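Local coordinates for protein ribokinase RBSK (Mycobacterium tuberculosis, PDB 3GO6) that probably catalyses the magnesium-dependent transfer of a phosphate group from ATP to O-5 of D-ribose, yielding ribose 5-phosphate, at residues N29-F34 with S286-C291. Residues are numbered along the deposited sequence; the frame is centred on the assembly and turned at random.
With RIB (alpha-D-ribofuranose), chain C.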
ATOM      1  N   ASN A  29      -1.663  -2.125  13.358  1.00 11.64           N
ATOM      2  CA  ASN A  29      -1.945  -1.782  11.964  1.00 12.32           C
ATOM      3  C   ASN A  29      -1.780  -3.039  11.146  1.00 12.26           C
ATOM      4  O   ASN A  29      -0.965  -3.885  11.497  1.00 12.85           O
ATOM      5  CB  ASN A  29      -0.893  -0.783  11.406  1.00 12.17           C
ATOM      6  CG  ASN A  29      -0.842   0.528  12.163  1.00 14.11           C
ATOM      7  OD1 ASN A  29      -1.873   1.089  12.514  1.00 13.85           O
ATOM      8  ND2 ASN A  29       0.379   1.025  12.426  1.00 12.12           N
ATOM      9  N   MET A  30      -2.511  -3.158  10.045  1.00 12.51           N
ATOM     10  CA  MET A  30      -2.112  -4.120   9.003  1.00 12.61           C
ATOM     11  C   MET A  30      -1.042  -3.468   8.096  1.00 12.84           C
ATOM     12  O   MET A  30      -1.232  -2.351   7.631  1.00 12.02           O
ATOM     13  CB  MET A  30      -3.330  -4.566   8.187  1.00 13.04           C
ATOM     14  CG  MET A  30      -3.017  -5.691   7.200  1.00 14.25           C
ATOM     15  SD  MET A  30      -2.704  -7.274   8.010  1.00 17.97           S
ATOM     16  CE  MET A  30      -4.286  -7.613   8.824  1.00 18.53           C
ATOM     17  N   ASP A  31       0.074  -4.175   7.870  1.00 12.05           N
ATOM     18  CA  ASP A  31       1.227  -3.652   7.156  1.00 12.86           C
ATOM     19  C   ASP A  31       1.243  -4.178   5.739  1.00 12.59           C
ATOM     20  O   ASP A  31       1.111  -5.389   5.518  1.00 13.51           O
ATOM     21  CB  ASP A  31       2.537  -4.114   7.821  1.00 11.83           C
ATOM     22  CG  ASP A  31       2.839  -3.392   9.127  1.00 14.76           C
ATOM     23  OD1 ASP A  31       2.172  -2.379   9.426  1.00 14.88           O
ATOM     24  OD2 ASP A  31       3.758  -3.847   9.860  1.00 16.63           O
ATOM     25  N   LEU A  32       1.447  -3.273   4.794  1.00 12.23           N
ATOM     26  CA  LEU A  32       1.709  -3.648   3.401  1.00 12.62           C
ATOM     27  C   LEU A  32       3.193  -3.329   3.179  1.00 13.01           C
ATOM     28  O   LEU A  32       3.584  -2.173   3.222  1.00 12.35           O
ATOM     29  CB  LEU A  32       0.821  -2.855   2.451  1.00 11.82           C
ATOM     30  CG  LEU A  32      -0.689  -3.117   2.625  1.00 14.11           C
ATOM     31  CD1 LEU A  32      -1.471  -2.171   1.746  1.00 13.30           C
ATOM     32  CD2 LEU A  32      -1.046  -4.555   2.285  1.00 14.41           C
ATOM     33  N   THR A  33       4.006  -4.364   3.025  1.00 13.50           N
ATOM     34  CA  THR A  33       5.459  -4.186   2.902  1.00 14.78           C
ATOM     35  C   THR A  33       5.863  -4.430   1.451  1.00 15.28           C
ATOM     36  O   THR A  33       5.584  -5.494   0.897  1.00 16.00           O
ATOM     37  CB  THR A  33       6.250  -5.106   3.843  1.00 14.65           C
ATOM     38  OG1 THR A  33       5.771  -4.983   5.189  1.00 16.60           O
ATOM     39  CG2 THR A  33       7.765  -4.779   3.816  1.00 14.84           C
ATOM     40  N   PHE A  34       6.518  -3.431   0.861  1.00 15.36           N
ATOM     41  CA  PHE A  34       6.926  -3.419  -0.540  1.00 15.95           C
ATOM     42  C   PHE A  34       8.449  -3.413  -0.594  1.00 17.63           C
ATOM     43  O   PHE A  34       9.106  -2.629   0.114  1.00 17.99           O
ATOM     44  CB  PHE A  34       6.457  -2.143  -1.243  1.00 15.21           C
ATOM     45  CG  PHE A  34       4.950  -1.995  -1.366  1.00 15.08           C
ATOM     46  CD1 PHE A  34       4.323  -2.215  -2.585  1.00 14.59           C
ATOM     47  CD2 PHE A  34       4.182  -1.573  -0.283  1.00 13.49           C
ATOM     48  CE1 PHE A  34       2.928  -2.050  -2.737  1.00 14.95           C
ATOM     49  CE2 PHE A  34       2.785  -1.408  -0.410  1.00 12.77           C
ATOM     50  CZ  PHE A  34       2.157  -1.651  -1.633  1.00 14.14           C
ATOM     51  N   SER A 286      13.443 -10.632   6.830  1.00 24.71           N
ATOM     52  CA  SER A 286      12.488  -9.871   6.030  1.00 26.46           C
ATOM     53  C   SER A 286      11.174  -9.776   6.799  1.00 26.14           C
ATOM     54  O   SER A 286      10.747 -10.717   7.455  1.00 27.62           O
ATOM     55  CB  SER A 286      12.231 -10.553   4.678  1.00 26.76           C
ATOM     56  OG  SER A 286      13.385 -10.459   3.856  1.00 30.62           O
ATOM     57  N   GLY A 287      10.508  -8.650   6.720  1.00 25.96           N
ATOM     58  CA  GLY A 287       9.266  -8.589   7.451  1.00 24.81           C
ATOM     59  C   GLY A 287       9.435  -7.779   8.718  1.00 24.27           C
ATOM     60  O   GLY A 287      10.544  -7.645   9.271  1.00 23.32           O
ATOM     61  N   VAL A 288       8.312  -7.236   9.162  1.00 23.38           N
ATOM     62  CA  VAL A 288       8.292  -6.159  10.133  1.00 23.42           C
ATOM     63  C   VAL A 288       7.751  -6.705  11.450  1.00 23.42           C
ATOM     64  O   VAL A 288       8.411  -6.616  12.498  1.00 23.25           O
ATOM     65  CB  VAL A 288       7.427  -4.978   9.592  1.00 23.39           C
ATOM     66  CG1 VAL A 288       7.345  -3.840  10.594  1.00 23.87           C
ATOM     67  CG2 VAL A 288       7.986  -4.479   8.251  1.00 23.87           C
ATOM     68  N   GLY A 289       6.555  -7.288  11.392  1.00 22.74           N
ATOM     69  CA  GLY A 289       5.847  -7.714  12.604  1.00 23.12           C
ATOM     70  C   GLY A 289       6.271  -9.062  13.173  1.00 23.24           C
ATOM     71  O   GLY A 289       5.893  -9.410  14.298  1.00 22.90           O
ATOM     72  N   ASP A 290       7.065  -9.813  12.414  1.00 23.59           N
ATOM     73  CA  ASP A 290       7.438 -11.157  12.835  1.00 24.87           C
ATOM     74  C   ASP A 290       8.955 -11.372  12.991  1.00 24.70           C
ATOM     75  O   ASP A 290       9.431 -12.515  12.986  1.00 26.69           O
ATOM     76  CB  ASP A 290       6.819 -12.190  11.888  1.00 26.12           C
ATOM     77  CG  ASP A 290       6.803 -13.602  12.475  1.00 30.91           C
ATOM     78  OD1 ASP A 290       6.256 -13.803  13.587  1.00 36.46           O
ATOM     79  OD2 ASP A 290       7.325 -14.522  11.813  1.00 36.05           O
ATOM     80  N   CYS A 291       9.709 -10.302  13.205  1.00 22.65           N
ATOM     81  CA  CYS A 291      11.174 -10.419  13.222  1.00 21.39           C
ATOM     82  C   CYS A 291      11.848 -10.433  14.604  1.00 20.48           C
ATOM     83  O   CYS A 291      13.088 -10.489  14.691  1.00 20.35           O
ATOM     84  CB  CYS A 291      11.781  -9.311  12.363  1.00 20.87           C
ATOM     85  SG  CYS A 291      11.468  -7.628  12.974  1.00 20.38           S
TER
HETATM   86  O5  RIB C 305       8.029   0.309  13.244  1.00 20.44           O
HETATM   87  C5  RIB C 305       7.345  -0.320  12.137  1.00 21.84           C
HETATM   88  C4  RIB C 305       5.826  -0.205  12.359  1.00 19.40           C
HETATM   89  O4  RIB C 305       5.450   1.177  12.190  1.00 19.95           O
HETATM   90  C3  RIB C 305       5.004  -0.957  11.327  1.00 18.03           C
HETATM   91  O3  RIB C 305       4.551  -2.264  11.762  1.00 15.22           O
HETATM   92  C2  RIB C 305       3.864  -0.012  10.998  1.00 16.98           C
HETATM   93  O2  RIB C 305       2.588  -0.585  11.309  1.00 17.87           O
HETATM   94  C1  RIB C 305       4.105   1.285  11.757  1.00 17.44           C
HETATM   95  O1  RIB C 305       3.273   1.392  12.919  1.00 15.84           O
HETATM   96  O   HOH W   1       4.049  -6.550   9.728  1.00 16.81           O
HETATM   97  O   HOH W   2       6.476  -7.251   6.705  1.00 28.62           O
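Val288 meets Asp31 and Thr33 at the ribose pocket of this PfkB-family kinase, where residues 29-34, on strand 29-35 of the small lid sheet, face the loop 286-291 of the large domain. Before it in the loop, Gly287 belongs to the magnesium site; its backbone angles would press a CB against the preceding carbonyl oxygen, a strain that glycine escapes. Val288 then turns its two methyls to different neighbours. With CG1 anti to the backbone N (chi1 178°), that methyl is carried to Asp31 OD2 (3.7 Å) and ribose O3. CG2, beside the backbone N, lies 3.8 Å from Thr33 OG1. A branched, apolar residue suits this place, filling space beside the sugar without competing for its hydroxyls. Polar links between the segments run through water: one water joins Thr33 OG1 to Val288 N, and another joins Asp31 OD2 to Gly289 N, each weakly at the loop amide. Facing the loop, Asp31 spreads its carboxylate across the sugar's vicinal diol, OD1 accepting from O2 and OD2 from O3, both at 2.6 Å; two hydroxyls thus fix its rotation. Asn29 complements it as a donor, ND2 reaching ribose O2 at 3.0 Å through a nearly straight bond of 170°.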